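Local coordinates for protein glycoside hydrolase family 31 (Trueperella pyogenes, PDB 5I0F) that degrades cycloalternan as a family 31 glycoside hydrolase, forming a covalent intermediate and probably cleaving alpha-glucosidic linkages, at residues A563-Y575 with L601-C615. Sequence-based numbering, arbitrary orientation.
With BGC (beta-D-glucopyranose), chain C.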
loop_
_atom_site.group_PDB
_atom_site.type_symbol
_atom_site.label_atom_id
_atom_site.label_comp_id
_atom_site.label_asym_id
_atom_site.label_seq_id
_atom_site.Cartn_x
_atom_site.Cartn_y
_atom_site.Cartn_z
ATOM N N ALA A 563 11.835 -9.944 -8.989
ATOM C CA ALA A 563 12.781 -9.228 -9.816
ATOM C C ALA A 563 12.295 -7.904 -10.396
ATOM O O ALA A 563 12.951 -7.350 -11.277
ATOM C CB ALA A 563 13.340 -10.141 -10.907
ATOM N N GLY A 564 11.176 -7.376 -9.899
ATOM C CA GLY A 564 10.643 -6.102 -10.355
ATOM C C GLY A 564 9.797 -6.182 -11.633
ATOM O O GLY A 564 10.042 -7.009 -12.535
ATOM N N PHE A 565 8.804 -5.304 -11.717
ATOM C CA PHE A 565 7.889 -5.298 -12.860
ATOM C C PHE A 565 8.118 -4.181 -13.876
ATOM O O PHE A 565 7.576 -4.271 -14.984
ATOM C CB PHE A 565 6.425 -5.367 -12.391
ATOM C CG PHE A 565 5.695 -4.047 -12.312
ATOM C CD1 PHE A 565 6.237 -2.925 -11.718
ATOM C CD2 PHE A 565 4.382 -3.984 -12.731
ATOM C CE1 PHE A 565 5.511 -1.731 -11.637
ATOM C CE2 PHE A 565 3.649 -2.816 -12.637
ATOM C CZ PHE A 565 4.209 -1.682 -12.089
ATOM N N SER A 566 8.895 -3.158 -13.503
ATOM C CA SER A 566 9.006 -1.915 -14.288
ATOM C C SER A 566 10.357 -1.815 -14.986
ATOM O O SER A 566 11.384 -2.186 -14.424
ATOM C CB SER A 566 8.801 -0.706 -13.388
ATOM O OG SER A 566 8.922 0.522 -14.091
ATOM N N GLY A 567 10.346 -1.282 -16.200
ATOM C CA GLY A 567 11.563 -1.067 -16.989
ATOM C C GLY A 567 11.965 -2.278 -17.801
ATOM O O GLY A 567 11.239 -3.289 -17.842
ATOM N N PRO A 568 13.119 -2.189 -18.475
ATOM C CA PRO A 568 13.668 -3.351 -19.169
ATOM C C PRO A 568 13.669 -4.592 -18.264
ATOM O O PRO A 568 13.698 -4.459 -17.046
ATOM C CB PRO A 568 15.099 -2.905 -19.497
ATOM C CG PRO A 568 14.966 -1.434 -19.692
ATOM C CD PRO A 568 13.957 -0.992 -18.670
ATOM N N VAL A 569 13.607 -5.779 -18.853
ATOM C CA VAL A 569 13.658 -7.003 -18.027
ATOM C C VAL A 569 14.887 -6.988 -17.073
ATOM O O VAL A 569 15.931 -6.429 -17.411
ATOM C CB VAL A 569 13.639 -8.298 -18.860
ATOM C CG1 VAL A 569 12.380 -8.363 -19.732
ATOM C CG2 VAL A 569 14.877 -8.444 -19.719
ATOM N N PRO A 570 14.760 -7.611 -15.887
ATOM C CA PRO A 570 15.892 -7.704 -14.992
ATOM C C PRO A 570 17.047 -8.446 -15.650
ATOM O O PRO A 570 16.813 -9.331 -16.473
ATOM C CB PRO A 570 15.336 -8.516 -13.811
ATOM C CG PRO A 570 14.194 -9.257 -14.368
ATOM C CD PRO A 570 13.585 -8.301 -15.332
ATOM N N GLU A 571 18.270 -8.062 -15.305
ATOM C CA GLU A 571 19.470 -8.800 -15.739
ATOM C C GLU A 571 19.347 -10.248 -15.262
ATOM O O GLU A 571 18.678 -10.518 -14.249
ATOM C CB GLU A 571 20.752 -8.146 -15.180
ATOM C CG GLU A 571 21.057 -8.440 -13.700
ATOM C CD GLU A 571 22.455 -8.014 -13.250
ATOM O OE1 GLU A 571 22.592 -7.353 -12.193
ATOM O OE2 GLU A 571 23.434 -8.361 -13.956
ATOM N N ALA A 572 20.007 -11.165 -15.966
ATOM C CA ALA A 572 19.791 -12.604 -15.730
ATOM C C ALA A 572 20.058 -12.974 -14.272
ATOM O O ALA A 572 19.305 -13.727 -13.686
ATOM C CB ALA A 572 20.677 -13.450 -16.655
ATOM N N GLU A 573 21.130 -12.442 -13.695
ATOM C CA GLU A 573 21.545 -12.809 -12.352
ATOM C C GLU A 573 20.511 -12.407 -11.292
ATOM O O GLU A 573 20.263 -13.149 -10.338
ATOM C CB GLU A 573 22.911 -12.178 -12.017
ATOM C CG GLU A 573 23.521 -12.728 -10.751
ATOM C CD GLU A 573 24.866 -12.103 -10.417
ATOM O OE1 GLU A 573 25.513 -12.599 -9.483
ATOM O OE2 GLU A 573 25.263 -11.080 -11.047
ATOM N N LEU A 574 19.928 -11.227 -11.470
ATOM C CA LEU A 574 18.877 -10.755 -10.583
ATOM C C LEU A 574 17.649 -11.624 -10.704
ATOM O O LEU A 574 17.061 -12.012 -9.695
ATOM C CB LEU A 574 18.545 -9.271 -10.851
ATOM C CG LEU A 574 17.372 -8.689 -10.060
ATOM C CD1 LEU A 574 17.579 -8.807 -8.552
ATOM C CD2 LEU A 574 17.183 -7.254 -10.497
ATOM N N TYR A 575 17.244 -11.936 -11.926
ATOM C CA TYR A 575 16.103 -12.836 -12.126
ATOM C C TYR A 575 16.335 -14.172 -11.419
ATOM O O TYR A 575 15.477 -14.636 -10.682
ATOM C CB TYR A 575 15.808 -13.053 -13.592
ATOM C CG TYR A 575 14.463 -13.723 -13.873
ATOM C CD1 TYR A 575 13.283 -12.979 -13.919
ATOM C CD2 TYR A 575 14.383 -15.079 -14.118
ATOM C CE1 TYR A 575 12.061 -13.574 -14.206
ATOM C CE2 TYR A 575 13.160 -15.682 -14.416
ATOM C CZ TYR A 575 12.009 -14.933 -14.454
ATOM O OH TYR A 575 10.806 -15.551 -14.762
ATOM N N LEU A 601 9.619 -6.910 -25.969
ATOM C CA LEU A 601 8.659 -7.446 -24.998
ATOM C C LEU A 601 9.225 -7.342 -23.593
ATOM O O LEU A 601 10.397 -7.646 -23.368
ATOM C CB LEU A 601 8.336 -8.920 -25.313
ATOM C CG LEU A 601 7.159 -9.616 -24.613
ATOM C CD1 LEU A 601 5.866 -8.839 -24.857
ATOM C CD2 LEU A 601 7.035 -11.054 -25.121
ATOM N N ARG A 602 8.390 -6.921 -22.642
ATOM C CA ARG A 602 8.852 -6.732 -21.275
ATOM C C ARG A 602 8.311 -7.753 -20.264
ATOM O O ARG A 602 8.512 -7.589 -19.080
ATOM C CB ARG A 602 8.601 -5.292 -20.855
ATOM C CG ARG A 602 9.679 -4.375 -21.409
ATOM C CD ARG A 602 9.616 -3.021 -20.794
ATOM N NE ARG A 602 10.693 -2.149 -21.244
ATOM C CZ ARG A 602 10.797 -0.881 -20.865
ATOM N NH1 ARG A 602 9.891 -0.354 -20.068
ATOM N NH2 ARG A 602 11.791 -0.129 -21.306
ATOM N N ASP A 603 7.679 -8.827 -20.742
ATOM C CA ASP A 603 7.203 -9.890 -19.861
ATOM C C ASP A 603 8.350 -10.389 -18.964
ATOM O O ASP A 603 9.495 -10.491 -19.431
ATOM C CB ASP A 603 6.653 -11.095 -20.657
ATOM C CG ASP A 603 5.433 -10.756 -21.542
ATOM O OD1 ASP A 603 4.952 -9.578 -21.537
ATOM O OD2 ASP A 603 4.927 -11.695 -22.224
ATOM N N ARG A 604 8.008 -10.735 -17.714
ATOM C CA ARG A 604 8.920 -11.362 -16.764
ATOM C C ARG A 604 8.785 -12.887 -16.755
ATOM O O ARG A 604 9.091 -13.563 -15.752
ATOM C CB ARG A 604 8.729 -10.790 -15.359
ATOM C CG ARG A 604 9.669 -9.633 -15.041
ATOM C CD ARG A 604 9.405 -8.425 -15.920
ATOM N NE ARG A 604 10.096 -7.259 -15.386
ATOM C CZ ARG A 604 10.398 -6.142 -16.053
ATOM N NH1 ARG A 604 10.109 -5.988 -17.353
ATOM N NH2 ARG A 604 11.022 -5.172 -15.413
ATOM N N THR A 605 8.341 -13.427 -17.882
ATOM C CA THR A 605 8.346 -14.873 -18.071
ATOM C C THR A 605 9.788 -15.380 -18.153
ATOM O O THR A 605 10.664 -14.661 -18.594
ATOM C CB THR A 605 7.645 -15.268 -19.365
ATOM O OG1 THR A 605 8.272 -14.582 -20.470
ATOM C CG2 THR A 605 6.149 -14.923 -19.300
ATOM N N PRO A 606 10.030 -16.638 -17.766
ATOM C CA PRO A 606 11.393 -17.147 -17.825
ATOM C C PRO A 606 11.992 -17.116 -19.222
ATOM O O PRO A 606 13.176 -16.768 -19.390
ATOM C CB PRO A 606 11.238 -18.581 -17.302
ATOM C CG PRO A 606 10.084 -18.511 -16.357
ATOM C CD PRO A 606 9.138 -17.530 -16.994
ATOM N N TRP A 607 11.154 -17.409 -20.213
ATOM C CA TRP A 607 11.551 -17.413 -21.639
ATOM C C TRP A 607 11.836 -16.022 -22.203
ATOM O O TRP A 607 12.820 -15.858 -22.936
ATOM C CB TRP A 607 10.544 -18.189 -22.539
ATOM C CG TRP A 607 9.099 -18.036 -22.177
ATOM C CD1 TRP A 607 8.209 -17.148 -22.701
ATOM C CD2 TRP A 607 8.396 -18.759 -21.169
ATOM N NE1 TRP A 607 6.999 -17.281 -22.085
ATOM C CE2 TRP A 607 7.083 -18.275 -21.148
ATOM C CE3 TRP A 607 8.747 -19.801 -20.304
ATOM C CZ2 TRP A 607 6.121 -18.775 -20.277
ATOM C CZ3 TRP A 607 7.811 -20.297 -19.451
ATOM C CH2 TRP A 607 6.502 -19.796 -19.450
ATOM N N ASN A 608 10.999 -15.023 -21.903
ATOM C CA ASN A 608 11.302 -13.666 -22.382
ATOM C C ASN A 608 12.574 -13.102 -21.741
ATOM O O ASN A 608 13.438 -12.531 -22.438
ATOM C CB ASN A 608 10.150 -12.688 -22.169
ATOM C CG ASN A 608 10.400 -11.366 -22.871
ATOM O OD1 ASN A 608 10.689 -11.341 -24.076
ATOM N ND2 ASN A 608 10.345 -10.266 -22.124
ATOM N N VAL A 609 12.730 -13.321 -20.439
ATOM C CA VAL A 609 13.931 -12.846 -19.750
ATOM C C VAL A 609 15.169 -13.545 -20.329
ATOM O O VAL A 609 16.183 -12.882 -20.596
ATOM C CB VAL A 609 13.831 -12.953 -18.211
ATOM C CG1 VAL A 609 15.081 -12.424 -17.547
ATOM C CG2 VAL A 609 12.607 -12.159 -17.683
ATOM N N ALA A 610 15.075 -14.858 -20.541
ATOM C CA ALA A 610 16.172 -15.624 -21.148
ATOM C C ALA A 610 16.516 -15.063 -22.524
ATOM O O ALA A 610 17.706 -14.872 -22.837
ATOM C CB ALA A 610 15.825 -17.099 -21.260
ATOM N N GLU A 611 15.486 -14.776 -23.322
ATOM C CA GLU A 611 15.685 -14.228 -24.676
ATOM C C GLU A 611 16.383 -12.865 -24.620
ATOM O O GLU A 611 17.391 -12.669 -25.317
ATOM C CB GLU A 611 14.349 -14.129 -25.433
ATOM C CG GLU A 611 14.343 -13.342 -26.759
ATOM C CD GLU A 611 15.266 -13.912 -27.824
ATOM O OE1 GLU A 611 15.441 -15.155 -27.884
ATOM O OE2 GLU A 611 15.808 -13.111 -28.633
ATOM N N GLN A 612 15.858 -11.942 -23.810
ATOM C CA GLN A 612 16.375 -10.566 -23.793
ATOM C C GLN A 612 17.759 -10.493 -23.166
ATOM O O GLN A 612 18.549 -9.643 -23.563
ATOM C CB GLN A 612 15.475 -9.587 -23.040
ATOM C CG GLN A 612 14.011 -9.483 -23.436
ATOM C CD GLN A 612 13.768 -9.239 -24.894
ATOM O OE1 GLN A 612 14.588 -8.659 -25.596
ATOM N NE2 GLN A 612 12.600 -9.665 -25.365
ATOM N N THR A 613 18.070 -11.379 -22.207
ATOM C CA THR A 613 19.380 -11.379 -21.566
ATOM C C THR A 613 20.414 -12.261 -22.245
ATOM O O THR A 613 21.553 -12.247 -21.846
ATOM C CB THR A 613 19.307 -11.799 -20.067
ATOM O OG1 THR A 613 18.802 -13.131 -19.957
ATOM C CG2 THR A 613 18.435 -10.837 -19.263
ATOM N N GLY A 614 20.016 -13.035 -23.249
ATOM C CA GLY A 614 20.885 -14.046 -23.836
ATOM C C GLY A 614 21.265 -15.159 -22.867
ATOM O O GLY A 614 22.268 -15.814 -23.082
ATOM N N CYS A 615 20.481 -15.374 -21.801
ATOM C CA CYS A 615 20.836 -16.354 -20.776
ATOM C C CYS A 615 19.865 -17.518 -20.797
ATOM O O CYS A 615 18.882 -17.560 -20.041
ATOM C CB CYS A 615 20.893 -15.721 -19.385
ATOM S SG CYS A 615 21.405 -16.911 -18.125
HETATM C C2 BGC C . -0.440 -2.207 -9.963
HETATM C C3 BGC C . 0.334 -2.901 -11.098
HETATM C C4 BGC C . -0.574 -3.036 -12.316
HETATM C C5 BGC C . -1.148 -1.672 -12.730
HETATM C C6 BGC C . -2.200 -1.879 -13.811
HETATM C C1 BGC C . -1.759 -1.466 -10.306
HETATM O O2 BGC C . 0.284 -1.793 -8.787
HETATM O O3 BGC C . 0.814 -4.176 -10.662
HETATM O O4 BGC C . 0.148 -3.619 -13.418
HETATM O O5 BGC C . -1.732 -0.919 -11.636
HETATM O O6 BGC C . -2.595 -0.627 -14.381
HETATM O O HOH W 1 8.054 -0.973 -17.838
#
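Arg604 plugs the loop 564-570 with a buried guanidinium that grips the carbonyls of Gly564 and Gly567, where the chain leaves strand 558-561, the seventh of the TIM barrel, for helix 572-583. Arg604 NE donates to Gly564 O at 2.9 Å, while its NH1 (3.0 Å) and NH2 both converge in the guanidinium plane on Gly567 O. NH1 also reaches back to Arg602 O, and NH2 to Ser535 OG, so the planar group is fixed in rotation. A bend at chi2 (65°) turns the chain into the loop, where Pro570 CD and Val569 CA cover one face and Phe565 O the other. Arginine suits this place because its many N-H groups can satisfy several inward carbonyls; Gly564 and Gly567 have positive phi, and a side chain would jam against the preceding carbonyl O at Gly564 and against Pro568 CD at Gly567. The loop thus held carries Phe565, whose CE2 lies 3.7 Å from C3 of the bound beta-D-glucopyranose. The Arg602 guanidinium lies over the Gly567-Pro568 peptide, and one water joins its NH1 to Gly567 N. Farther along, Val569 CG2 packs on Gln612 CB, and small Ala572 meets Cys615. Val609 CG2 sits over one face of the Tyr575 ring, whose OH donates to Arg604 O at 2.8 Å.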